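Local coordinates for GH3 beta-N-acetylglucosaminidase (Paenibacillaceae, PDB 6K5J), which hydrolyses beta-N-acetylglucosaminides as a family 3 glycoside hydrolase, probably releasing N-acetylglucosamine from the non-reducing ends of its substrates, at residues P100-L105 against R152-T157; L105-D110 against T526-L531; G109-A114 against A162-E167. All blocks are in the same frame, centred on the assembly; numbering follows the deposited sequence.

Contacts 1 and 2 both use helix 102-108, in the TIM-barrel-like N-terminal part of the enzyme; contact 3 starts just after it, at the turn that leads into helix 111-127. Contact 1 lays the first turn of helix 102-108 against the loop before helix 158-174, closing a loop of 46 residues. Contact 2 joins its last turn to residues 526-531 near the C terminus, spanning 415 residues and tying the barrel part to the end of the chain. Contact 3 closes 47 residues against helix 158-174. Contact 1 crosses both others along the chain; contacts 2 and 3 share Gly109 and Asp110. Leu164 of contact 3 also packs on Tyr154, and Met103 on Pro528, so the three sites adjoin.

Contact 1 of 3, residues P100-L105 against R152-T157; sequences PGNMAL and RSYGGT. With NAG (2-acetamido-2-deoxy-beta-D-glucopyranose), chain B.
The stack of the Asn102 amide on the Tyr154 ring is the centre of a buried contact between the first turn of helix 102-108 and the loop that leads into helix 158-174. The two planes lie only 11° apart, with ND2 of Asn102 3.5 Å above the Tyr154 plane, over its centre. CB of Asn102 adds a CH-pi contact on the ring, and CD1 of Leu105 approaches its edge at CE1. Chi1 of Asn102 (-83°) sets CG beside its own backbone N and carries the amide over the ring; chi2 (17°) turns it nearly parallel to the ring plane. A bridging water, 2.8 Å from OD1 of Asn102 and 2.5 Å from OH of Tyr154, ties the polar ends together. On the other flank of the helical turn, CB of Met103 presses on the carbonyl O of Ser153 at 3.1 Å. Ser153 shapes the loop as an ST turn, its OG accepting from Gly155 N at 3.0 Å while also bonding to Asp139 and Asn141. In this TIM-barrel-like domain the loop carries Arg152 to the bound N-acetylglucosamine. Its guanidinium meets the acetamide oxygen edge-on, NH1 to NAG O7 2.8 Å, whereas the NH2 bonds to O3 and O7 are weak. Glu85 forms a salt bridge with the same guanidinium, and Asp83, Lys182, His183 and Asp268 also bind the sugar.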
loop_
_atom_site.group_PDB
_atom_site.type_symbol
_atom_site.label_atom_id
_atom_site.label_comp_id
_atom_site.label_asym_id
_atom_site.label_seq_id
_atom_site.Cartn_x
_atom_site.Cartn_y
_atom_site.Cartn_z
ATOM N N PRO A 100 -0.048 10.237 -5.639
ATOM C CA PRO A 100 -1.366 9.584 -5.663
ATOM C C PRO A 100 -1.252 8.069 -5.621
ATOM O O PRO A 100 -0.305 7.479 -6.148
ATOM C CB PRO A 100 -1.966 10.045 -6.994
ATOM C CG PRO A 100 -1.280 11.322 -7.290
ATOM C CD PRO A 100 0.124 11.150 -6.779
ATOM N N GLY A 101 -2.252 7.441 -4.999
ATOM C CA GLY A 101 -2.263 6.008 -4.815
ATOM C C GLY A 101 -2.994 5.304 -5.942
ATOM O O GLY A 101 -3.472 5.914 -6.894
ATOM N N ASN A 102 -3.098 3.984 -5.802
ATOM C CA ASN A 102 -3.448 3.146 -6.944
ATOM C C ASN A 102 -4.834 3.474 -7.485
ATOM O O ASN A 102 -4.993 3.707 -8.686
ATOM C CB ASN A 102 -3.335 1.670 -6.566
ATOM C CG ASN A 102 -1.911 1.166 -6.665
ATOM O OD1 ASN A 102 -0.959 1.961 -6.712
ATOM N ND2 ASN A 102 -1.755 -0.150 -6.722
ATOM N N MET A 103 -5.857 3.497 -6.629
ATOM C CA MET A 103 -7.184 3.677 -7.206
ATOM C C MET A 103 -7.379 5.098 -7.732
ATOM O O MET A 103 -8.111 5.295 -8.706
ATOM C CB MET A 103 -8.290 3.307 -6.213
ATOM C CG MET A 103 -9.656 3.176 -6.928
ATOM S SD MET A 103 -10.954 2.387 -5.947
ATOM C CE MET A 103 -10.359 0.685 -5.966
ATOM N N ALA A 104 -6.705 6.089 -7.141
ATOM C CA ALA A 104 -6.702 7.421 -7.742
ATOM C C ALA A 104 -6.090 7.380 -9.140
ATOM O O ALA A 104 -6.619 7.986 -10.084
ATOM C CB ALA A 104 -5.943 8.401 -6.841
ATOM N N LEU A 105 -4.994 6.636 -9.303
ATOM C CA LEU A 105 -4.386 6.499 -10.624
ATOM C C LEU A 105 -5.305 5.739 -11.577
ATOM O O LEU A 105 -5.384 6.068 -12.766
ATOM C CB LEU A 105 -3.029 5.791 -10.508
ATOM C CG LEU A 105 -1.881 6.621 -9.905
ATOM C CD1 LEU A 105 -0.728 5.719 -9.429
ATOM C CD2 LEU A 105 -1.380 7.648 -10.923
ATOM N N ARG A 152 -6.156 0.617 -2.428
ATOM C CA ARG A 152 -4.815 0.121 -2.733
ATOM C C ARG A 152 -4.741 -0.594 -4.078
ATOM O O ARG A 152 -3.635 -0.856 -4.558
ATOM C CB ARG A 152 -4.338 -0.822 -1.624
ATOM C CG ARG A 152 -4.154 -0.144 -0.283
ATOM C CD ARG A 152 -4.011 -1.182 0.819
ATOM N NE ARG A 152 -2.723 -1.851 0.740
ATOM C CZ ARG A 152 -2.429 -2.999 1.344
ATOM N NH1 ARG A 152 -3.348 -3.636 2.051
ATOM N NH2 ARG A 152 -1.207 -3.505 1.246
ATOM N N SER A 153 -5.878 -0.907 -4.694
ATOM C CA SER A 153 -5.947 -1.498 -6.021
ATOM C C SER A 153 -6.214 -0.409 -7.053
ATOM O O SER A 153 -6.936 0.550 -6.775
ATOM C CB SER A 153 -7.068 -2.543 -6.085
ATOM O OG SER A 153 -7.438 -2.813 -7.429
ATOM N N TYR A 154 -5.639 -0.561 -8.259
ATOM C CA TYR A 154 -5.969 0.389 -9.328
ATOM C C TYR A 154 -7.449 0.325 -9.702
ATOM O O TYR A 154 -8.030 1.335 -10.110
ATOM C CB TYR A 154 -5.135 0.131 -10.587
ATOM C CG TYR A 154 -3.642 0.208 -10.410
ATOM C CD1 TYR A 154 -2.999 1.429 -10.210
ATOM C CD2 TYR A 154 -2.872 -0.947 -10.455
ATOM C CE1 TYR A 154 -1.621 1.493 -10.058
ATOM C CE2 TYR A 154 -1.503 -0.894 -10.301
ATOM C CZ TYR A 154 -0.882 0.317 -10.106
ATOM O OH TYR A 154 0.477 0.347 -9.942
ATOM N N GLY A 155 -8.072 -0.844 -9.601
ATOM C CA GLY A 155 -9.463 -0.939 -9.990
ATOM C C GLY A 155 -9.900 -2.385 -10.119
ATOM O O GLY A 155 -9.184 -3.310 -9.727
ATOM N N GLY A 156 -11.088 -2.553 -10.691
ATOM C CA GLY A 156 -11.789 -3.820 -10.717
ATOM C C GLY A 156 -11.675 -4.645 -11.983
ATOM O O GLY A 156 -12.366 -5.664 -12.096
ATOM N N THR A 157 -10.817 -4.272 -12.930
ATOM C CA THR A 157 -10.624 -5.092 -14.118
ATOM C C THR A 157 -9.165 -5.494 -14.246
ATOM O O THR A 157 -8.260 -4.736 -13.883
ATOM C CB THR A 157 -11.055 -4.380 -15.402
ATOM O OG1 THR A 157 -10.291 -3.183 -15.566
ATOM C CG2 THR A 157 -12.540 -4.060 -15.373
HETATM C C1 NAG B . 1.179 -7.050 5.339
HETATM C C2 NAG B . 0.527 -6.450 4.068
HETATM C C3 NAG B . 1.568 -6.235 2.954
HETATM C C4 NAG B . 2.807 -5.522 3.478
HETATM C C5 NAG B . 3.356 -6.291 4.669
HETATM C C6 NAG B . 4.594 -5.673 5.279
HETATM C C7 NAG B . -1.765 -6.912 3.273
HETATM C C8 NAG B . -2.710 -7.977 2.786
HETATM N N2 NAG B . -0.536 -7.328 3.598
HETATM O O1 NAG B . 0.268 -6.942 6.381
HETATM O O3 NAG B . 0.995 -5.474 1.894
HETATM O O4 NAG B . 3.798 -5.443 2.461
HETATM O O5 NAG B . 2.353 -6.306 5.689
HETATM O O6 NAG B . 4.291 -4.454 5.946
HETATM O O7 NAG B . -2.094 -5.730 3.344
HETATM O O HOH W 1 1.311 2.075 -8.364
#

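Contact 2 of 3, residues L105-D110 against T526-L531; sequences LGAAGD and TLPAPL
The extended backbone of Thr526 (phi -126°, psi 128°) puts its N-H and C=O on one side, and both face the last turn of helix 102-108. Thr526 N donates to Ala107 O over 3.0 Å in a nearly straight bond (167°), and Thr526 O returns to the helix at 3.2 Å from Ala107 CA, a CA-H...O contact. Two residues on, the ring of Pro528 leans against the helix. Its CB lies 3.7 Å from Gly106 C, and its CD packs on the methyl CB of Ala107 at 4.0 Å. Gly106 has no side chain to hold the proline off, which explains the close approach. Tyr503 touches both Ala107 and Pro528, and Met103 also packs on Pro528. Two waters complete the seam: one donates to Gly106 O (2.8 Å) and to Thr526 O (3.1 Å), the other donates to Ala107 O and has a weak contact with OG1 of Thr526. The segment thus joins the end of helix 102-108 to the C-terminal region mainly through main-chain groups. Gly106 O and Ala107 O, at the C-terminal end of the helix, have no N-H of a following turn to accept from; a peptide N-H and waters take over that role.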
loop_
_atom_site.group_PDB
_atom_site.type_symbol
_atom_site.label_atom_id
_atom_site.label_comp_id
_atom_site.label_asym_id
_atom_site.label_seq_id
_atom_site.Cartn_x
_atom_site.Cartn_y
_atom_site.Cartn_z
ATOM N N LEU A 105 -4.994 6.636 -9.303
ATOM C CA LEU A 105 -4.386 6.499 -10.624
ATOM C C LEU A 105 -5.305 5.739 -11.577
ATOM O O LEU A 105 -5.384 6.068 -12.766
ATOM C CB LEU A 105 -3.029 5.791 -10.508
ATOM C CG LEU A 105 -1.881 6.621 -9.905
ATOM C CD1 LEU A 105 -0.728 5.719 -9.429
ATOM C CD2 LEU A 105 -1.380 7.648 -10.923
ATOM N N GLY A 106 -5.992 4.709 -11.075
ATOM C CA GLY A 106 -6.919 3.959 -11.914
ATOM C C GLY A 106 -8.053 4.812 -12.454
ATOM O O GLY A 106 -8.451 4.668 -13.615
ATOM N N ALA A 107 -8.583 5.719 -11.625
ATOM C CA ALA A 107 -9.662 6.598 -12.082
ATOM C C ALA A 107 -9.187 7.593 -13.133
ATOM O O ALA A 107 -9.981 8.019 -13.979
ATOM C CB ALA A 107 -10.275 7.357 -10.908
ATOM N N ALA A 108 -7.919 8.007 -13.080
ATOM C CA ALA A 108 -7.379 8.847 -14.149
ATOM C C ALA A 108 -7.173 8.051 -15.439
ATOM O O ALA A 108 -7.226 8.621 -16.536
ATOM C CB ALA A 108 -6.067 9.498 -13.692
ATOM N N GLY A 109 -6.932 6.744 -15.328
ATOM C CA GLY A 109 -6.965 5.834 -16.460
ATOM C C GLY A 109 -5.728 5.801 -17.330
ATOM O O GLY A 109 -5.765 5.176 -18.397
ATOM N N ASP A 110 -4.630 6.428 -16.915
ATOM C CA ASP A 110 -3.487 6.685 -17.796
ATOM C C ASP A 110 -2.268 5.924 -17.286
ATOM O O ASP A 110 -1.750 6.228 -16.208
ATOM C CB ASP A 110 -3.218 8.187 -17.870
ATOM C CG ASP A 110 -2.210 8.559 -18.941
ATOM O OD1 ASP A 110 -1.418 7.691 -19.364
ATOM O OD2 ASP A 110 -2.206 9.736 -19.362
ATOM N N THR A 526 -12.955 8.425 -14.058
ATOM C CA THR A 526 -13.926 7.365 -14.299
ATOM C C THR A 526 -13.808 6.346 -13.177
ATOM O O THR A 526 -12.705 5.873 -12.895
ATOM C CB THR A 526 -13.665 6.698 -15.656
ATOM O OG1 THR A 526 -14.003 7.615 -16.707
ATOM C CG2 THR A 526 -14.496 5.431 -15.808
ATOM N N LEU A 527 -14.926 6.004 -12.544
ATOM C CA LEU A 527 -14.903 5.027 -11.462
ATOM C C LEU A 527 -14.219 3.736 -11.922
ATOM O O LEU A 527 -14.698 3.095 -12.872
ATOM C CB LEU A 527 -16.328 4.729 -11.009
ATOM C CG LEU A 527 -16.492 3.697 -9.899
ATOM C CD1 LEU A 527 -16.007 4.255 -8.572
ATOM C CD2 LEU A 527 -17.959 3.251 -9.812
ATOM N N PRO A 528 -13.098 3.341 -11.315
ATOM C CA PRO A 528 -12.313 2.221 -11.849
ATOM C C PRO A 528 -12.639 0.855 -11.257
ATOM O O PRO A 528 -12.046 -0.135 -11.697
ATOM C CB PRO A 528 -10.881 2.632 -11.486
ATOM C CG PRO A 528 -11.058 3.303 -10.139
ATOM C CD PRO A 528 -12.383 4.041 -10.229
ATOM N N ALA A 529 -13.545 0.767 -10.289
ATOM C CA ALA A 529 -13.917 -0.491 -9.655
ATOM C C ALA A 529 -15.413 -0.487 -9.403
ATOM O O ALA A 529 -16.007 0.581 -9.194
ATOM C CB ALA A 529 -13.158 -0.713 -8.332
ATOM N N PRO A 530 -16.060 -1.652 -9.414
ATOM C CA PRO A 530 -17.524 -1.685 -9.434
ATOM C C PRO A 530 -18.147 -1.460 -8.064
ATOM O O PRO A 530 -17.591 -1.818 -7.022
ATOM C CB PRO A 530 -17.835 -3.093 -9.950
ATOM C CG PRO A 530 -16.666 -3.927 -9.475
ATOM C CD PRO A 530 -15.473 -2.998 -9.611
ATOM N N LEU A 531 -19.347 -0.882 -8.088
ATOM C CA LEU A 531 -20.104 -0.673 -6.859
ATOM C C LEU A 531 -20.766 -1.951 -6.364
ATOM O O LEU A 531 -21.196 -2.001 -5.210
ATOM C CB LEU A 531 -21.157 0.411 -7.079
ATOM C CG LEU A 531 -20.640 1.792 -7.486
ATOM C CD1 LEU A 531 -21.801 2.778 -7.597
ATOM C CD2 LEU A 531 -19.595 2.304 -6.502
HETATM O O HOH W 2 -10.919 4.137 -14.770
HETATM O O HOH W 3 -10.585 7.828 -16.693
#

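Contact 3 of 3, residues G109-A114 against A162-E167; sequences GDAELA and ARLGTE
Leu164 of helix 158-174 packs tightly against the first turn of helix 111-127, while the Arg163 side of the same contact is bridged by water. On the tight side, CD1 of Leu164 comes within 3.7 Å of Ala111 CA and its CG lies 4.0 Å from Ala114 CB. The two alanines, three residues apart, offer only methyl groups, and the backbones close to 4.5 Å between Ala111 CA and Leu164 CA. The methyl of Ala111 also rests on Arg163 O, and CB of Glu167 lies 3.4 Å from Ala111 O; the carboxylate of Glu167 turns to Arg170 on its own helix. Both helices belong to the outer layer of the TIM-barrel-like domain, each leading into a strand of one parallel sheet, 132-133 and 178-184, so this contact joins consecutive helices around the barrel. Toward the looser side the packing gives way to polar links. The Arg163 chain leaves with CG anti to its backbone N (chi1 -178°) and bends at chi3, which brings NH1 to the turn that joins helix 102-108 to helix 111-127. NH1 donates to Gly109 O at 3.0 Å; that oxygen lies in the guanidinium plane, although the donor stands 44° out of the carbonyl plane. A water takes hydrogen bonds from NH1 and, at 2.9 Å, from Ala111 N, while Glu159 pairs with NE. Asp110, the N-cap, accepts from Glu112 N through OD1 and meets Lys371 through OD2. A leucine in place of Arg163 would probably leave Gly109 O without its side-chain donor, the bridging water with one donor fewer, and Glu159 without its charged mate.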
loop_
_atom_site.group_PDB
_atom_site.type_symbol
_atom_site.label_atom_id
_atom_site.label_comp_id
_atom_site.label_asym_id
_atom_site.label_seq_id
_atom_site.Cartn_x
_atom_site.Cartn_y
_atom_site.Cartn_z
ATOM N N GLY A 109 -6.932 6.744 -15.328
ATOM C CA GLY A 109 -6.965 5.834 -16.460
ATOM C C GLY A 109 -5.728 5.801 -17.330
ATOM O O GLY A 109 -5.765 5.176 -18.397
ATOM N N ASP A 110 -4.630 6.428 -16.915
ATOM C CA ASP A 110 -3.487 6.685 -17.796
ATOM C C ASP A 110 -2.268 5.924 -17.286
ATOM O O ASP A 110 -1.750 6.228 -16.208
ATOM C CB ASP A 110 -3.218 8.187 -17.870
ATOM C CG ASP A 110 -2.210 8.559 -18.941
ATOM O OD1 ASP A 110 -1.418 7.691 -19.364
ATOM O OD2 ASP A 110 -2.206 9.736 -19.362
ATOM N N ALA A 111 -1.794 4.946 -18.066
ATOM C CA ALA A 111 -0.659 4.140 -17.612
ATOM C C ALA A 111 0.609 4.970 -17.481
ATOM O O ALA A 111 1.466 4.663 -16.639
ATOM C CB ALA A 111 -0.425 2.961 -18.559
ATOM N N GLU A 112 0.753 6.015 -18.303
ATOM C CA GLU A 112 1.918 6.884 -18.211
ATOM C C GLU A 112 1.989 7.595 -16.863
ATOM O O GLU A 112 3.083 7.866 -16.358
ATOM C CB GLU A 112 1.890 7.903 -19.354
ATOM C CG GLU A 112 3.224 8.531 -19.666
ATOM C CD GLU A 112 3.222 9.273 -20.992
ATOM O OE1 GLU A 112 4.099 10.147 -21.181
ATOM O OE2 GLU A 112 2.348 8.984 -21.843
ATOM N N LEU A 113 0.844 7.909 -16.263
ATOM C CA LEU A 113 0.881 8.580 -14.971
ATOM C C LEU A 113 1.249 7.618 -13.858
ATOM O O LEU A 113 1.851 8.035 -12.862
ATOM C CB LEU A 113 -0.462 9.228 -14.666
ATOM C CG LEU A 113 -0.989 10.129 -15.782
ATOM C CD1 LEU A 113 -2.357 10.698 -15.397
ATOM C CD2 LEU A 113 0.007 11.233 -16.099
ATOM N N ALA A 114 0.885 6.342 -13.996
ATOM C CA ALA A 114 1.331 5.361 -13.013
ATOM C C ALA A 114 2.842 5.186 -13.076
ATOM O O ALA A 114 3.497 5.020 -12.038
ATOM C CB ALA A 114 0.610 4.028 -13.226
ATOM N N ALA A 162 -3.432 -4.456 -14.978
ATOM C CA ALA A 162 -2.219 -4.862 -15.684
ATOM C C ALA A 162 -1.564 -3.679 -16.389
ATOM O O ALA A 162 -0.336 -3.540 -16.369
ATOM C CB ALA A 162 -2.526 -5.972 -16.700
ATOM N N ARG A 163 -2.369 -2.829 -17.027
ATOM C CA ARG A 163 -1.826 -1.733 -17.822
ATOM C C ARG A 163 -1.101 -0.724 -16.936
ATOM O O ARG A 163 0.018 -0.293 -17.246
ATOM C CB ARG A 163 -2.962 -1.059 -18.604
ATOM C CG ARG A 163 -2.514 0.075 -19.505
ATOM C CD ARG A 163 -3.563 0.398 -20.574
ATOM N NE ARG A 163 -4.933 0.284 -20.073
ATOM C CZ ARG A 163 -5.591 1.279 -19.487
ATOM N NH1 ARG A 163 -4.992 2.447 -19.313
ATOM N NH2 ARG A 163 -6.838 1.104 -19.074
ATOM N N LEU A 164 -1.716 -0.351 -15.818
ATOM C CA LEU A 164 -1.079 0.601 -14.913
ATOM C C LEU A 164 -0.015 -0.076 -14.057
ATOM O O LEU A 164 1.044 0.509 -13.802
ATOM C CB LEU A 164 -2.129 1.258 -14.010
ATOM C CG LEU A 164 -2.816 2.528 -14.510
ATOM C CD1 LEU A 164 -3.380 2.351 -15.913
ATOM C CD2 LEU A 164 -3.913 2.944 -13.513
ATOM N N GLY A 165 -0.280 -1.311 -13.620
ATOM C CA GLY A 165 0.636 -1.979 -12.707
ATOM C C GLY A 165 1.994 -2.278 -13.310
ATOM O O GLY A 165 3.014 -2.145 -12.632
ATOM N N THR A 166 2.038 -2.702 -14.582
ATOM C CA THR A 166 3.350 -2.976 -15.162
ATOM C C THR A 166 4.141 -1.700 -15.369
ATOM O O THR A 166 5.371 -1.719 -15.271
ATOM C CB THR A 166 3.253 -3.742 -16.488
ATOM O OG1 THR A 166 2.453 -3.012 -17.425
ATOM C CG2 THR A 166 2.664 -5.132 -16.263
ATOM N N GLU A 167 3.464 -0.584 -15.647
ATOM C CA GLU A 167 4.172 0.686 -15.743
ATOM C C GLU A 167 4.682 1.146 -14.383
ATOM O O GLU A 167 5.745 1.773 -14.305
ATOM C CB GLU A 167 3.264 1.741 -16.374
ATOM C CG GLU A 167 3.230 1.628 -17.914
ATOM C CD GLU A 167 4.624 1.784 -18.512
ATOM O OE1 GLU A 167 5.082 2.938 -18.625
ATOM O OE2 GLU A 167 5.271 0.768 -18.851
HETATM O O HOH W 4 -3.034 4.039 -20.543
#